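Side-chain contacts in diaminopimelate decarboxylase (Aquifex aeolicus, PDB 2P3E), which probably catalyses, with pyridoxal 5'-phosphate as cofactor, the decarboxylation of meso-diaminopimelate to L-lysine, the last step of lysine biosynthesis by the diaminopimelate pathway: residues Y215-A218 with V219-V222; K299-S303 with K304-I308; K406-N409 with Y410-V414. All coordinates share one frame; numbering follows the deposited sequence.

Overall arrangement
Followed from the N terminus, the chain meets the three contacts in series; none nests within or crosses another, because each joins residues that are neighbours in sequence. Contact 1 closes successive turns of helix 214-231, the helix between strands 196-202 and 238-240 of the parallel barrel. Contact 2 closes the tight hairpin between strands 289-301 and 304-309 of the mixed sheet. Contact 3 turns the chain from strand 400-405 into helix 410-414, near the C terminus. Contacts 1 and 3 lie on opposite sides of the chain's centre, their centres about 46 Å apart. Contacts 2 and 3 approach to about 15 Å between nearest atoms, and both touch the second subunit.

Contact 1 of 3, residues Y215-A218 with V219-V222; sequences YREA and VEKV
Arg216 reaches along the helix to Glu220, one turn on, and the two side chains run side by side in the same direction. Followed outward from its backbone, Glu220 first lays CB near the carbonyl oxygens of the preceding turn, 3.3 Å from Arg216 O. CG stands anti to the backbone N (chi1 -178°) and the chain continues extended, carrying the carboxylate out to the guanidinium. There CD comes within 3.8 Å of Arg216 NH1, while OE2 accepts a hydrogen bond from Arg216 NH1 at 3.2 Å, the contact that makes the pair a salt bridge. Glu220 OE1, 4.1 Å from Arg216 NH2, makes no bond to it. The N-H points almost straight at its acceptor, 164°, and OE2 sits at the guanidinium edge, in its plane. The carboxylate, however, is met from above its own plane, and the two flat groups stand 80° apart, so this is a single-point bridge. Shortening Glu220 to an alanine removes the carboxylate, which would probably leave the Arg216 guanidinium without this mate and freer to turn. Beside it, Glu217 and Lys221 repeat the spacing less tightly: Lys221 CE packs against Glu217 OE2, whereas its NZ stays 4.2 Å from that oxygen, beyond a salt bridge. Beneath the charged pairs, Val219 N donates to Tyr215 O at 2.9 Å, and Val222 N to Ala218 O at 3.2 Å. Val219 packs on Leu265, Leu268 and Leu269 of helix 258-269, and Tyr215 OH is hydrogen-bonded to Gly243 O, beside Gly244, a probable pyridoxal phosphate-binding residue. The i to i+4 pattern, with charged residues on the outer side and Tyr215, Ala218, Val219 and Val222 on the buried side, is that of an amphipathic helix, here the crossover helix of a beta-alpha-beta unit in the TIM-type barrel.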
# COMPACT_ATOMS: atom_id res chain seq x y z
N TYR B 215 15.87 25.79 -4.93
CA TYR B 215 14.91 26.67 -4.27
C TYR B 215 15.10 28.14 -4.66
O TYR B 215 14.13 28.88 -4.74
CB TYR B 215 14.96 26.51 -2.76
CG TYR B 215 14.22 25.28 -2.24
CD1 TYR B 215 12.82 25.31 -2.01
CD2 TYR B 215 14.91 24.12 -1.94
CE1 TYR B 215 12.13 24.17 -1.51
CE2 TYR B 215 14.25 22.98 -1.45
CZ TYR B 215 12.87 23.00 -1.24
OH TYR B 215 12.25 21.85 -0.75
N ARG B 216 16.34 28.57 -4.88
CA ARG B 216 16.59 29.97 -5.21
C ARG B 216 15.86 30.36 -6.50
O ARG B 216 15.03 31.26 -6.46
CB ARG B 216 18.10 30.29 -5.29
CG ARG B 216 18.39 31.80 -5.11
CD ARG B 216 19.65 32.27 -5.87
NE ARG B 216 19.54 32.05 -7.30
CZ ARG B 216 18.89 32.84 -8.16
NH1 ARG B 216 18.29 33.96 -7.75
NH2 ARG B 216 18.83 32.49 -9.43
N GLU B 217 16.12 29.66 -7.60
CA GLU B 217 15.50 29.97 -8.90
C GLU B 217 13.99 29.83 -8.83
O GLU B 217 13.26 30.67 -9.36
CB GLU B 217 16.06 29.10 -10.05
CG GLU B 217 15.45 29.46 -11.43
CD GLU B 217 15.97 28.60 -12.59
OE1 GLU B 217 16.73 27.63 -12.35
OE2 GLU B 217 15.61 28.90 -13.75
N ALA B 218 13.55 28.77 -8.16
CA ALA B 218 12.12 28.49 -8.00
C ALA B 218 11.41 29.65 -7.33
O ALA B 218 10.43 30.18 -7.86
CB ALA B 218 11.91 27.19 -7.19
N VAL B 219 11.90 30.03 -6.15
CA VAL B 219 11.33 31.14 -5.39
C VAL B 219 11.50 32.48 -6.13
O VAL B 219 10.63 33.35 -6.05
CB VAL B 219 11.89 31.18 -3.92
CG1 VAL B 219 11.40 32.40 -3.16
CG2 VAL B 219 11.51 29.89 -3.16
N GLU B 220 12.60 32.64 -6.87
CA GLU B 220 12.81 33.83 -7.70
C GLU B 220 11.67 33.99 -8.70
O GLU B 220 11.10 35.07 -8.83
CB GLU B 220 14.15 33.76 -8.42
CG GLU B 220 14.48 34.97 -9.26
CD GLU B 220 15.57 34.66 -10.27
OE1 GLU B 220 15.34 33.80 -11.16
OE2 GLU B 220 16.66 35.27 -10.18
N LYS B 221 11.30 32.90 -9.36
CA LYS B 221 10.17 32.91 -10.30
C LYS B 221 8.87 33.32 -9.62
O LYS B 221 8.08 34.08 -10.18
CB LYS B 221 10.00 31.54 -10.96
CG LYS B 221 11.21 31.00 -11.71
CD LYS B 221 11.51 31.78 -12.97
CE LYS B 221 12.65 31.11 -13.76
NZ LYS B 221 12.92 31.90 -14.99
N VAL B 222 8.63 32.78 -8.42
CA VAL B 222 7.43 33.12 -7.66
C VAL B 222 7.43 34.59 -7.23
O VAL B 222 6.38 35.25 -7.28
CB VAL B 222 7.24 32.18 -6.44
CG1 VAL B 222 6.19 32.75 -5.48
CG2 VAL B 222 6.81 30.79 -6.92

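Contact 2 of 3, residues K299-S303 with K304-I308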
# COMPACT_ATOMS: atom_id res chain seq x y z
N LYS B 299 17.87 -18.07 6.48
CA LYS B 299 17.81 -19.00 5.37
C LYS B 299 18.92 -18.66 4.37
O LYS B 299 19.05 -17.50 3.95
CB LYS B 299 16.44 -18.90 4.69
CG LYS B 299 16.38 -19.43 3.28
CD LYS B 299 14.98 -19.46 2.75
CE LYS B 299 14.94 -20.24 1.44
NZ LYS B 299 13.53 -20.33 0.90
N ASP B 300 19.71 -19.66 4.01
CA ASP B 300 20.70 -19.50 2.93
C ASP B 300 20.23 -20.20 1.66
O ASP B 300 19.73 -21.33 1.69
CB ASP B 300 22.10 -20.01 3.35
CG ASP B 300 22.68 -19.24 4.52
OD1 ASP B 300 22.60 -18.00 4.54
OD2 ASP B 300 23.23 -19.87 5.44
N LYS B 301 20.39 -19.51 0.55
CA LYS B 301 19.95 -20.04 -0.71
C LYS B 301 21.05 -19.70 -1.70
O LYS B 301 21.21 -18.55 -2.10
CB LYS B 301 18.61 -19.40 -1.09
CG LYS B 301 17.85 -20.10 -2.15
CD LYS B 301 16.50 -19.43 -2.38
CE LYS B 301 16.02 -19.75 -3.77
NZ LYS B 301 14.90 -18.86 -4.16
N GLY B 302 21.84 -20.72 -2.07
CA GLY B 302 23.05 -20.51 -2.86
C GLY B 302 24.07 -19.67 -2.11
O GLY B 302 24.51 -20.04 -1.02
N SER B 303 24.42 -18.53 -2.70
CA SER B 303 25.38 -17.60 -2.10
C SER B 303 24.72 -16.47 -1.30
O SER B 303 25.42 -15.58 -0.80
CB SER B 303 26.29 -16.99 -3.18
OG SER B 303 25.57 -16.16 -4.08
N LYS B 304 23.39 -16.50 -1.16
CA LYS B 304 22.68 -15.43 -0.46
C LYS B 304 22.27 -15.81 0.96
O LYS B 304 21.87 -16.96 1.21
CB LYS B 304 21.44 -14.97 -1.24
CG LYS B 304 21.75 -14.28 -2.55
CD LYS B 304 20.48 -14.01 -3.35
CE LYS B 304 19.78 -12.72 -2.92
NZ LYS B 304 20.72 -11.57 -2.97
N HIS B 305 22.38 -14.85 1.87
CA HIS B 305 21.89 -14.97 3.23
C HIS B 305 20.60 -14.15 3.33
O HIS B 305 20.59 -12.97 3.01
CB HIS B 305 22.94 -14.51 4.24
CG HIS B 305 22.56 -14.74 5.68
ND1 HIS B 305 22.13 -15.96 6.15
CD2 HIS B 305 22.57 -13.91 6.75
CE1 HIS B 305 21.88 -15.87 7.45
NE2 HIS B 305 22.15 -14.64 7.84
N PHE B 306 19.52 -14.80 3.75
CA PHE B 306 18.25 -14.12 4.01
C PHE B 306 18.01 -14.06 5.52
O PHE B 306 18.17 -15.06 6.24
CB PHE B 306 17.09 -14.83 3.30
CG PHE B 306 17.19 -14.82 1.80
CD1 PHE B 306 16.62 -13.80 1.05
CD2 PHE B 306 17.86 -15.85 1.13
CE1 PHE B 306 16.71 -13.80 -0.34
CE2 PHE B 306 17.95 -15.85 -0.26
CZ PHE B 306 17.37 -14.82 -1.00
N ILE B 307 17.63 -12.87 5.98
CA ILE B 307 17.18 -12.64 7.35
C ILE B 307 15.69 -12.29 7.22
O ILE B 307 15.33 -11.21 6.74
CB ILE B 307 17.96 -11.48 8.00
CG1 ILE B 307 19.47 -11.82 8.07
CG2 ILE B 307 17.39 -11.13 9.38
CD1 ILE B 307 20.35 -10.70 8.62
N ILE B 308 14.84 -13.24 7.62
CA ILE B 308 13.39 -13.09 7.46
C ILE B 308 12.81 -12.52 8.74
O ILE B 308 13.00 -13.09 9.82
CB ILE B 308 12.72 -14.44 7.08
CG1 ILE B 308 13.35 -14.99 5.79
CG2 ILE B 308 11.18 -14.27 6.93
CD1 ILE B 308 13.08 -16.47 5.50
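Lys299 faces Phe306 as an antiparallel hydrogen-bonded pair: Lys299 N donates to Phe306 O at 3.0 Å, and Phe306 N returns a bond to Lys299 O at 2.7 Å. That same oxygen lies at the edge of the Phe306 ring, in its plane, 3.5 Å from CD2. The extended side chain of Lys299 leaves the hairpin and carries NZ to the backbone carbonyls of Glu130, Lys175 and Gly177 of the second subunit. Asp300 follows in a non-hydrogen-bonded pair with His305, where the side chains supply the bond that the backbones lack. With CG anti to its carbonyl carbon and beside its backbone N, Asp300 presents OD1 to His305 ND1 at 2.6 Å. ND1 donates, at 153°, on the syn side of the carboxylate, somewhat out of its plane, and OD1 lies at the ring's edge, in the ring plane; the carboxylate and imidazole planes are inclined by 44°. The whole is a two-residue beta hairpin with a type II' turn from Lys301 to Lys304, its strand directions 150° apart. Lys301, back on the face of Lys299 and Phe306, sets CB against the Phe306 ring edge, 3.7 Å from CE2, while its NZ bonds to Phe176 O and Ser174 O of the second subunit. Gly302 takes the first corner of the turn with a positive phi, a conformation that glycine adopts readily. Ser303 completes the corner, after which Lys304 N bonds to Lys301 O at 3.1 Å, and Lys301 N bonds to Lys304 O at 3.0 Å.

Contact 3 of 3, residues K406-N409 with Y410-V414; sequences KREN and YDYIV
The Glu408 carboxylate lies obliquely against the Tyr412 ring, the two planes inclined by 34°. The contact centres on one side of the ring, where Glu408 OE2 comes to 3.2 Å from Tyr412 CE2. Glu408 CD lies 3.3 Å from Tyr412 CE2. Glu408 CG meets Tyr412 CD2 at 3.6 Å. Glu408 extends beyond CG to lie along that side, while Tyr412, its CG anti to its own backbone N (chi1 171°), lays the CD2-CE2 side of its ring alongside. The carboxylate is buried, but both its oxygens have partners: OE2 forms salt bridges to Arg405 and Arg390, and OE1 accepts from His384 NE2. These bonds probably favour the charged form and fix the rotation of the group against the ring. The Tyr412 ring also stacks with Tyr412 of the second subunit.

Next in the chain, Asn409 is the N-cap of the helix. Its CG occupies the crowded position between backbone N and carbonyl carbon, which folds OD1 back over the first turn. OD1 accepts from Tyr412 N at 3.0 Å, the N-H pointing to it at 149° and the donor lying nearly along the C=O axis. Asn409 O makes a second, weak bond to the same nitrogen at 3.2 Å. Asn409 OD1 also touches Asp411 CB at 3.6 Å. Its bond to Tyr412 N satisfies a backbone N-H that the first turn of a helix otherwise leaves without an i-4 acceptor.

The cap starts helix 410-414 directly after the loop that leaves strand 400-405. Tyr410 packs on Pro389 and Ile413 on His384 and Met387, all from loops of the same chain, while Asp411 OD1 bonds to Tyr92 OH of the second subunit, placing this short helix at the dimer interface.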
# COMPACT_ATOMS: atom_id res chain seq x y z
N LYS B 406 -3.10 1.46 18.93
CA LYS B 406 -3.13 0.04 19.31
C LYS B 406 -2.84 -0.80 18.08
O LYS B 406 -3.18 -0.40 16.95
CB LYS B 406 -4.50 -0.35 19.87
CG LYS B 406 -4.89 0.35 21.21
CD LYS B 406 -6.35 -0.03 21.61
CE LYS B 406 -7.39 0.53 20.62
NZ LYS B 406 -8.81 0.53 21.14
N ARG B 407 -2.21 -1.94 18.29
CA ARG B 407 -2.08 -2.94 17.25
C ARG B 407 -3.48 -3.40 16.82
O ARG B 407 -4.34 -3.65 17.67
CB ARG B 407 -1.27 -4.14 17.75
CG ARG B 407 -0.88 -5.16 16.66
CD ARG B 407 0.05 -6.23 17.25
NE ARG B 407 1.21 -5.60 17.87
CZ ARG B 407 2.28 -5.15 17.21
NH1 ARG B 407 2.36 -5.25 15.88
NH2 ARG B 407 3.26 -4.55 17.88
N GLU B 408 -3.68 -3.49 15.51
CA GLU B 408 -4.93 -4.00 14.95
C GLU B 408 -5.02 -5.51 15.17
O GLU B 408 -4.02 -6.17 15.42
CB GLU B 408 -4.98 -3.68 13.45
CG GLU B 408 -5.03 -2.18 13.18
CD GLU B 408 -4.73 -1.84 11.73
OE1 GLU B 408 -4.57 -2.76 10.91
OE2 GLU B 408 -4.69 -0.64 11.41
N ASN B 409 -6.24 -6.03 15.06
CA ASN B 409 -6.46 -7.46 15.00
C ASN B 409 -7.18 -7.80 13.70
O ASN B 409 -7.52 -6.91 12.93
CB ASN B 409 -7.23 -7.93 16.24
CG ASN B 409 -8.57 -7.22 16.43
OD1 ASN B 409 -9.18 -6.70 15.49
ND2 ASN B 409 -9.04 -7.21 17.67
N TYR B 410 -7.38 -9.09 13.43
CA TYR B 410 -8.03 -9.52 12.18
C TYR B 410 -9.44 -8.96 12.02
O TYR B 410 -9.85 -8.61 10.90
CB TYR B 410 -8.08 -11.06 12.10
CG TYR B 410 -6.74 -11.74 12.30
CD1 TYR B 410 -5.56 -11.20 11.74
CD2 TYR B 410 -6.66 -12.94 13.00
CE1 TYR B 410 -4.33 -11.84 11.93
CE2 TYR B 410 -5.44 -13.58 13.18
CZ TYR B 410 -4.28 -13.02 12.63
OH TYR B 410 -3.08 -13.66 12.81
N ASP B 411 -10.18 -8.90 13.13
CA ASP B 411 -11.53 -8.40 13.10
C ASP B 411 -11.57 -6.99 12.52
O ASP B 411 -12.47 -6.66 11.76
CB ASP B 411 -12.15 -8.38 14.51
CG ASP B 411 -12.63 -9.78 14.98
OD1 ASP B 411 -12.69 -10.73 14.16
OD2 ASP B 411 -12.96 -9.88 16.18
N TYR B 412 -10.59 -6.15 12.89
CA TYR B 412 -10.53 -4.75 12.40
C TYR B 412 -10.43 -4.65 10.87
O TYR B 412 -11.11 -3.82 10.24
CB TYR B 412 -9.33 -4.03 13.04
CG TYR B 412 -9.04 -2.65 12.42
CD1 TYR B 412 -9.73 -1.52 12.86
CD2 TYR B 412 -8.09 -2.51 11.41
CE1 TYR B 412 -9.48 -0.24 12.31
CE2 TYR B 412 -7.82 -1.25 10.83
CZ TYR B 412 -8.51 -0.13 11.29
OH TYR B 412 -8.25 1.11 10.73
N ILE B 413 -9.58 -5.49 10.29
CA ILE B 413 -9.40 -5.54 8.83
C ILE B 413 -10.73 -5.77 8.10
O ILE B 413 -11.03 -5.08 7.11
CB ILE B 413 -8.35 -6.62 8.40
CG1 ILE B 413 -7.00 -6.37 9.10
CG2 ILE B 413 -8.16 -6.64 6.86
CD1 ILE B 413 -5.98 -7.52 8.91
N VAL B 414 -11.52 -6.73 8.57
CA VAL B 414 -12.75 -7.11 7.86
C VAL B 414 -14.05 -6.57 8.49
O VAL B 414 -15.15 -6.94 8.05
CB VAL B 414 -12.84 -8.66 7.64
CG1 VAL B 414 -11.66 -9.14 6.77
CG2 VAL B 414 -12.83 -9.39 8.97